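Local coordinates for uncharacterized protein (Bacillus thuringiensis serovar kurstaki, PDB 4XHN), which is uncharacterized but binds an ATP analogue near a magnesium ion and is probably an actin-like, ParM-type filament-forming ATPase, at residues Leu345-Asp350 against Val374-Ala379; Asn367-Gly372 against Phe390-Asn395. The protein carries 2 engineered substitutions. All coordinates share one frame; numbering follows the deposited sequence.

Interaction 1 (Leu345-Asp350 against Val374-Ala379). With ANP (phosphoaminophosphonic acid-adenylate ester), chain C.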
loop_
_atom_site.group_PDB
_atom_site.type_symbol
_atom_site.label_atom_id
_atom_site.label_comp_id
_atom_site.label_asym_id
_atom_site.label_seq_id
_atom_site.Cartn_x
_atom_site.Cartn_y
_atom_site.Cartn_z
ATOM N N LEU A 345 9.737 -16.801 -9.552
ATOM C CA LEU A 345 11.120 -16.635 -9.994
ATOM C C LEU A 345 11.205 -15.799 -11.267
ATOM O O LEU A 345 12.151 -15.031 -11.457
ATOM C CB LEU A 345 11.777 -17.997 -10.217
ATOM C CG LEU A 345 11.855 -18.906 -8.991
ATOM C CD1 LEU A 345 12.353 -20.283 -9.383
ATOM C CD2 LEU A 345 12.747 -18.294 -7.919
ATOM N N LYS A 346 10.216 -15.970 -12.139
ATOM C CA LYS A 346 10.081 -15.158 -13.343
ATOM C C LYS A 346 10.035 -13.682 -12.963
ATOM O O LYS A 346 10.750 -12.856 -13.533
ATOM C CB LYS A 346 8.821 -15.569 -14.111
ATOM C CG LYS A 346 8.602 -14.876 -15.447
ATOM C CD LYS A 346 7.427 -15.521 -16.180
ATOM C CE LYS A 346 7.073 -14.788 -17.465
ATOM N NZ LYS A 346 5.888 -13.901 -17.292
ATOM N N TYR A 347 9.194 -13.367 -11.981
ATOM C CA TYR A 347 9.103 -12.023 -11.430
ATOM C C TYR A 347 10.425 -11.607 -10.799
ATOM O O TYR A 347 10.898 -10.489 -11.003
ATOM C CB TYR A 347 7.974 -11.943 -10.399
ATOM C CG TYR A 347 7.930 -10.643 -9.629
ATOM C CD1 TYR A 347 7.365 -9.503 -10.187
ATOM C CD2 TYR A 347 8.450 -10.555 -8.343
ATOM C CE1 TYR A 347 7.324 -8.311 -9.487
ATOM C CE2 TYR A 347 8.411 -9.367 -7.635
ATOM C CZ TYR A 347 7.847 -8.249 -8.212
ATOM O OH TYR A 347 7.805 -7.064 -7.515
ATOM N N ALA A 348 11.016 -12.519 -10.034
ATOM C CA ALA A 348 12.260 -12.246 -9.321
ATOM C C ALA A 348 13.399 -11.892 -10.278
ATOM O O ALA A 348 14.112 -10.916 -10.064
ATOM C CB ALA A 348 12.642 -13.432 -8.457
ATOM N N GLU A 349 13.564 -12.688 -11.332
ATOM C CA GLU A 349 14.632 -12.476 -12.295
ATOM C C GLU A 349 14.373 -11.235 -13.150
ATOM O O GLU A 349 15.313 -10.509 -13.500
ATOM C CB GLU A 349 14.824 -13.720 -13.184
ATOM C CG GLU A 349 15.235 -14.962 -12.396
ATOM C CD GLU A 349 16.666 -15.394 -12.680
ATOM O OE1 GLU A 349 17.126 -15.243 -13.831
ATOM O OE2 GLU A 349 17.335 -15.883 -11.749
ATOM N N ASP A 350 13.110 -11.017 -13.512
ATOM C CA ASP A 350 12.731 -9.814 -14.249
ATOM C C ASP A 350 13.006 -8.567 -13.418
ATOM O O ASP A 350 13.421 -7.539 -13.949
ATOM C CB ASP A 350 11.259 -9.866 -14.661
ATOM C CG ASP A 350 11.017 -10.777 -15.851
ATOM O OD1 ASP A 350 11.881 -11.636 -16.135
ATOM O OD2 ASP A 350 9.963 -10.636 -16.507
ATOM N N VAL A 374 8.808 -7.640 -2.905
ATOM C CA VAL A 374 9.890 -8.282 -2.171
ATOM C C VAL A 374 9.385 -9.579 -1.548
ATOM O O VAL A 374 10.124 -10.555 -1.419
ATOM C CB VAL A 374 10.453 -7.351 -1.075
ATOM C CG1 VAL A 374 11.430 -8.088 -0.171
ATOM C CG2 VAL A 374 11.116 -6.141 -1.704
ATOM N N LEU A 375 8.106 -9.587 -1.186
ATOM C CA LEU A 375 7.494 -10.744 -0.548
ATOM C C LEU A 375 6.977 -11.760 -1.564
ATOM O O LEU A 375 7.228 -12.959 -1.429
ATOM C CB LEU A 375 6.363 -10.290 0.371
ATOM C CG LEU A 375 6.804 -9.485 1.594
ATOM C CD1 LEU A 375 5.622 -8.766 2.226
ATOM C CD2 LEU A 375 7.479 -10.398 2.601
ATOM N N PHE A 376 6.252 -11.283 -2.574
ATOM C CA PHE A 376 5.739 -12.161 -3.622
ATOM C C PHE A 376 6.877 -12.896 -4.322
ATOM O O PHE A 376 6.776 -14.089 -4.601
ATOM C CB PHE A 376 4.921 -11.370 -4.645
ATOM C CG PHE A 376 4.498 -12.181 -5.842
ATOM C CD1 PHE A 376 3.457 -13.090 -5.749
ATOM C CD2 PHE A 376 5.141 -12.030 -7.061
ATOM C CE1 PHE A 376 3.068 -13.836 -6.852
ATOM C CE2 PHE A 376 4.757 -12.771 -8.166
ATOM C CZ PHE A 376 3.721 -13.675 -8.062
ATOM N N GLY A 377 7.961 -12.178 -4.593
ATOM C CA GLY A 377 9.105 -12.762 -5.266
ATOM C C GLY A 377 10.224 -13.135 -4.314
ATOM O O GLY A 377 11.367 -13.298 -4.738
ATOM N N TYR A 378 9.890 -13.280 -3.033
ATOM C CA TYR A 378 10.881 -13.550 -1.989
ATOM C C TYR A 378 11.767 -14.749 -2.292
ATOM O O TYR A 378 12.960 -14.726 -1.995
ATOM C CB TYR A 378 10.196 -13.766 -0.638
ATOM C CG TYR A 378 11.168 -14.028 0.493
ATOM C CD1 TYR A 378 11.385 -15.317 0.968
ATOM C CD2 TYR A 378 11.881 -12.986 1.076
ATOM C CE1 TYR A 378 12.278 -15.558 1.997
ATOM C CE2 TYR A 378 12.776 -13.220 2.104
ATOM C CZ TYR A 378 12.970 -14.505 2.561
ATOM O OH TYR A 378 13.860 -14.736 3.585
ATOM N N ALA A 379 11.182 -15.787 -2.881
ATOM C CA ALA A 379 11.913 -17.011 -3.196
ATOM C C ALA A 379 13.162 -16.713 -4.021
ATOM O O ALA A 379 14.177 -17.398 -3.896
ATOM C CB ALA A 379 11.014 -17.991 -3.932
HETATM P PG ANP C . 1.326 -0.098 -6.314
HETATM O O1G ANP C . 1.668 -0.453 -7.725
HETATM O O2G ANP C . 2.651 0.022 -5.464
HETATM O O3G ANP C . 0.566 1.290 -6.296
HETATM P PB ANP C . 0.671 -1.599 -4.051
HETATM O O1B ANP C . -0.625 -1.411 -3.213
HETATM O O2B ANP C . 1.713 -0.645 -3.560
HETATM N N3B ANP C . 0.317 -1.291 -5.663
HETATM P PA ANP C . 2.050 -3.590 -2.702
HETATM O O1A ANP C . 1.399 -3.320 -1.400
HETATM O O2A ANP C . 3.449 -2.980 -2.835
HETATM O O3A ANP C . 1.186 -3.067 -3.933
HETATM O "O5'" ANP C . 2.081 -5.156 -2.926
HETATM C "C5'" ANP C . 2.797 -5.702 -4.056
HETATM C "C4'" ANP C . 2.433 -7.156 -4.242
HETATM O "O4'" ANP C . 2.984 -7.947 -3.162
HETATM C "C3'" ANP C . 0.934 -7.462 -4.278
HETATM O "O3'" ANP C . 0.671 -8.432 -5.284
HETATM C "C2'" ANP C . 0.675 -8.035 -2.883
HETATM O "O2'" ANP C . -0.458 -8.894 -2.837
HETATM C "C1'" ANP C . 1.974 -8.798 -2.665
HETATM N N9 ANP C . 2.264 -9.133 -1.276
HETATM C C8 ANP C . 2.120 -8.339 -0.170
HETATM N N7 ANP C . 2.454 -8.920 0.960
HETATM C C5 ANP C . 2.843 -10.192 0.560
HETATM C C6 ANP C . 3.311 -11.310 1.287
HETATM N N6 ANP C . 3.475 -11.322 2.611
HETATM N N1 ANP C . 3.617 -12.425 0.587
HETATM C C2 ANP C . 3.457 -12.419 -0.740
HETATM N N3 ANP C . 3.021 -11.431 -1.527
HETATM C C4 ANP C . 2.731 -10.339 -0.808
#
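The ring of Tyr347, on helix 337-362, has Phe376 over one face and Gly377 at its edge. Phe376 comes in edge-first. Its CD2 sits above the Tyr347 plane, offset toward the rim and 3.8 Å from CD2 of Tyr347. The two planes stand at 73°, and the ring centroids are 5.5 Å apart, which makes a T-shaped stack. Phe376 CE2 reaches the root of the tyrosine, 4.0 Å from Tyr347 CB. Both rings hold CG anti to the backbone N (chi1 172° for Tyr347 and 173° for Phe376), and this carries each across the gap toward the other segment. At the ring edge, Gly377 CA lies 3.8 Å from Tyr347 CD2. The glycine has no side chain, so the tyrosine packs directly on backbone.

Segment 374-379 follows a glycine-rich turn, consistent with the adenosine motif of the actin and Hsp70 superfamily. Gly377 leaves helix 373-376 and is the N-cap of helix 378-381. Ala348 packs its CB on Gly377 O at 3.9 Å. Further out, Leu345 CD2 reaches Ala379 CB at 4.4 Å. No polar bond joins the two segments. Tyr267 forms a second edge-to-face pair with Tyr347, and Ile268 and Ile271 of helix 264-279 pack on Phe376.

Nucleotide meets the same short helix. Leu375 CB stands over the adenine face, 3.3 Å from C6 of the ATP analogue ANP. The Phe376 backbone N lies on the same side of the adenine, just outside the rim, 3.4 Å from ANP N3.

Interaction 2 (Asn367-Gly372 against Phe390-Asn395). With ANP (phosphoaminophosphonic acid-adenylate ester), chain C.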
loop_
_atom_site.group_PDB
_atom_site.type_symbol
_atom_site.label_atom_id
_atom_site.label_comp_id
_atom_site.label_asym_id
_atom_site.label_seq_id
_atom_site.Cartn_x
_atom_site.Cartn_y
_atom_site.Cartn_z
ATOM N N ASN A 367 21.376 0.092 -3.112
ATOM C CA ASN A 367 20.045 -0.031 -3.705
ATOM C C ASN A 367 19.045 -0.697 -2.766
ATOM O O ASN A 367 19.135 -1.895 -2.495
ATOM C CB ASN A 367 20.113 -0.812 -5.017
ATOM C CG ASN A 367 20.954 -0.118 -6.063
ATOM O OD1 ASN A 367 20.443 0.643 -6.886
ATOM N ND2 ASN A 367 22.255 -0.371 -6.034
ATOM N N ILE A 368 18.085 0.083 -2.280
ATOM C CA ILE A 368 17.079 -0.430 -1.357
ATOM C C ILE A 368 15.855 -0.943 -2.108
ATOM O O ILE A 368 15.255 -0.219 -2.902
ATOM C CB ILE A 368 16.647 0.647 -0.348
ATOM C CG1 ILE A 368 17.874 1.236 0.348
ATOM C CG2 ILE A 368 15.680 0.069 0.669
ATOM C CD1 ILE A 368 17.567 2.416 1.229
ATOM N N VAL A 369 15.492 -2.198 -1.856
ATOM C CA VAL A 369 14.338 -2.802 -2.509
ATOM C C VAL A 369 13.232 -3.079 -1.496
ATOM O O VAL A 369 13.426 -3.830 -0.539
ATOM C CB VAL A 369 14.714 -4.110 -3.224
ATOM C CG1 VAL A 369 13.525 -4.645 -4.002
ATOM C CG2 VAL A 369 15.900 -3.889 -4.147
ATOM N N VAL A 370 12.074 -2.463 -1.709
ATOM C CA VAL A 370 10.955 -2.585 -0.783
ATOM C C VAL A 370 9.656 -2.886 -1.529
ATOM O O VAL A 370 9.663 -3.100 -2.741
ATOM C CB VAL A 370 10.783 -1.302 0.053
ATOM C CG1 VAL A 370 12.048 -1.016 0.849
ATOM C CG2 VAL A 370 10.444 -0.121 -0.846
ATOM N N GLY A 371 8.543 -2.904 -0.802
ATOM C CA GLY A 371 7.250 -3.173 -1.404
ATOM C C GLY A 371 6.865 -4.636 -1.300
ATOM O O GLY A 371 7.705 -5.486 -1.005
ATOM N N GLY A 372 5.593 -4.934 -1.546
ATOM C CA GLY A 372 5.103 -6.296 -1.450
ATOM C C GLY A 372 5.754 -7.250 -2.437
ATOM O O GLY A 372 5.742 -8.463 -2.233
ATOM N N PHE A 390 22.842 -3.982 -2.402
ATOM C CA PHE A 390 21.398 -4.091 -2.230
ATOM C C PHE A 390 21.032 -4.186 -0.754
ATOM O O PHE A 390 21.710 -4.862 0.021
ATOM C CB PHE A 390 20.846 -5.301 -2.986
ATOM C CG PHE A 390 20.862 -5.144 -4.479
ATOM C CD1 PHE A 390 19.782 -4.583 -5.142
ATOM C CD2 PHE A 390 21.954 -5.564 -5.221
ATOM C CE1 PHE A 390 19.792 -4.439 -6.518
ATOM C CE2 PHE A 390 21.970 -5.424 -6.598
ATOM C CZ PHE A 390 20.888 -4.860 -7.247
ATOM N N ILE A 391 19.958 -3.501 -0.372
ATOM C CA ILE A 391 19.473 -3.538 1.003
ATOM C C ILE A 391 17.990 -3.888 1.060
ATOM O O ILE A 391 17.154 -3.172 0.512
ATOM C CB ILE A 391 19.689 -2.193 1.724
ATOM C CG1 ILE A 391 21.180 -1.860 1.808
ATOM C CG2 ILE A 391 19.076 -2.228 3.117
ATOM C CD1 ILE A 391 21.469 -0.533 2.470
ATOM N N LEU A 392 17.674 -4.998 1.717
ATOM C CA LEU A 392 16.290 -5.361 1.993
ATOM C C LEU A 392 15.962 -4.985 3.429
ATOM O O LEU A 392 16.848 -4.989 4.285
ATOM C CB LEU A 392 16.056 -6.855 1.764
ATOM C CG LEU A 392 16.252 -7.396 0.347
ATOM C CD1 LEU A 392 15.767 -8.834 0.256
ATOM C CD2 LEU A 392 15.531 -6.521 -0.661
ATOM N N PRO A 393 14.693 -4.645 3.703
ATOM C CA PRO A 393 14.297 -4.335 5.080
ATOM C C PRO A 393 14.600 -5.483 6.042
ATOM O O PRO A 393 14.306 -6.641 5.736
ATOM C CB PRO A 393 12.784 -4.089 4.971
ATOM C CG PRO A 393 12.383 -4.625 3.627
ATOM C CD PRO A 393 13.581 -4.462 2.755
ATOM N N LYS A 394 15.209 -5.156 7.177
ATOM C CA LYS A 394 15.519 -6.144 8.204
ATOM C C LYS A 394 14.235 -6.810 8.682
ATOM O O LYS A 394 14.120 -8.036 8.687
ATOM C CB LYS A 394 16.254 -5.490 9.374
ATOM C CG LYS A 394 16.703 -6.467 10.442
ATOM C CD LYS A 394 17.750 -7.423 9.899
ATOM C CE LYS A 394 17.799 -8.697 10.719
ATOM N NZ LYS A 394 16.445 -9.301 10.842
ATOM N N ASN A 395 13.271 -5.986 9.077
ATOM C CA ASN A 395 11.927 -6.448 9.394
ATOM C C ASN A 395 11.136 -6.687 8.112
ATOM O O ASN A 395 10.133 -6.022 7.855
ATOM C CB ASN A 395 11.217 -5.426 10.281
ATOM C CG ASN A 395 11.326 -4.009 9.740
ATOM O OD1 ASN A 395 12.137 -3.733 8.856
ATOM N ND2 ASN A 395 10.515 -3.105 10.275
HETATM P PG ANP C . 1.326 -0.098 -6.314
HETATM O O1G ANP C . 1.668 -0.453 -7.725
HETATM O O2G ANP C . 2.651 0.022 -5.464
HETATM O O3G ANP C . 0.566 1.290 -6.296
HETATM P PB ANP C . 0.671 -1.599 -4.051
HETATM O O1B ANP C . -0.625 -1.411 -3.213
HETATM O O2B ANP C . 1.713 -0.645 -3.560
HETATM N N3B ANP C . 0.317 -1.291 -5.663
HETATM P PA ANP C . 2.050 -3.590 -2.702
HETATM O O1A ANP C . 1.399 -3.320 -1.400
HETATM O O2A ANP C . 3.449 -2.980 -2.835
HETATM O O3A ANP C . 1.186 -3.067 -3.933
HETATM O "O5'" ANP C . 2.081 -5.156 -2.926
HETATM C "C5'" ANP C . 2.797 -5.702 -4.056
HETATM C "C4'" ANP C . 2.433 -7.156 -4.242
HETATM O "O4'" ANP C . 2.984 -7.947 -3.162
HETATM C "C3'" ANP C . 0.934 -7.462 -4.278
HETATM O "O3'" ANP C . 0.671 -8.432 -5.284
HETATM C "C2'" ANP C . 0.675 -8.035 -2.883
HETATM O "O2'" ANP C . -0.458 -8.894 -2.837
HETATM C "C1'" ANP C . 1.974 -8.798 -2.665
HETATM N N9 ANP C . 2.264 -9.133 -1.276
HETATM C C8 ANP C . 2.120 -8.339 -0.170
HETATM N N7 ANP C . 2.454 -8.920 0.960
HETATM C C5 ANP C . 2.843 -10.192 0.560
HETATM C C6 ANP C . 3.311 -11.310 1.287
HETATM N N6 ANP C . 3.475 -11.322 2.611
HETATM N N1 ANP C . 3.617 -12.425 0.587
HETATM C C2 ANP C . 3.457 -12.419 -0.740
HETATM N N3 ANP C . 3.021 -11.431 -1.527
HETATM C C4 ANP C . 2.731 -10.339 -0.808
#
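The carbonyl O of Asn367 takes the N-H of Ile391 at 2.8 Å. The donor lies above the carbonyl plane, 40° out of it. Phe390 CA adds a CA-H...O contact to the same Asn367 O at 3.2 Å. This is parallel beta pairing: strand 390-391 adds to strand 366-370 at the edge of the five-stranded sheet, with a helical beta-alpha-beta crossover between them. Ile391 O continues the ladder by accepting Val369 N at 3.1 Å, and Ile368 CA approaches it.

Ile368 and Ile391 lie side by side on one face. On the other face Asn367 CB meets Phe390 CD1 at 3.8 Å. The Asn367 ND2 donates to Gly389 O, just before the partner strand. The Phe390 ring meets Val369 CG2 at its edge. Trp359 of helix 337-362 meets it too.

Past the bridges, segment 390-395 diverges, and side chains keep the contact. Leu392 CB starts away from strand 366-370, but CG anti to the carbonyl carbon (chi1 -63°) brings CD2 back to Val369 CB at 3.6 Å. Pro393 CD packs on Val369 O. Beyond strand 366-370 the glycine turn reaches the nucleotide, where Gly372 N donates to O2A of the ANP alpha-phosphate at 3.2 Å, nearly straight at 164°.

Overall arrangement
Both contacts are largely buried, and both line one side of the nucleotide cleft, consistent with an actin-like fold. Strand 366-370 follows helix 337-362 and leads into helix 373-376, so the two contacts' segments alternate along the chain. Interaction 1 is helix packing. It is apolar and aromatic, with the exposed Leu345 at its margin. Interaction 2 is a sheet edge, held by backbone hydrogen bonds with apolar side chains around them. Helix 337-362 serves both: it carries Tyr347 in the first and covers Asn367, Val369 and Phe390 in the second. The contacts touch where Val374 CG2 packs on Val369 O at 3.5 Å. Both reach ANP, one by van der Waals contact, the other by an N-H.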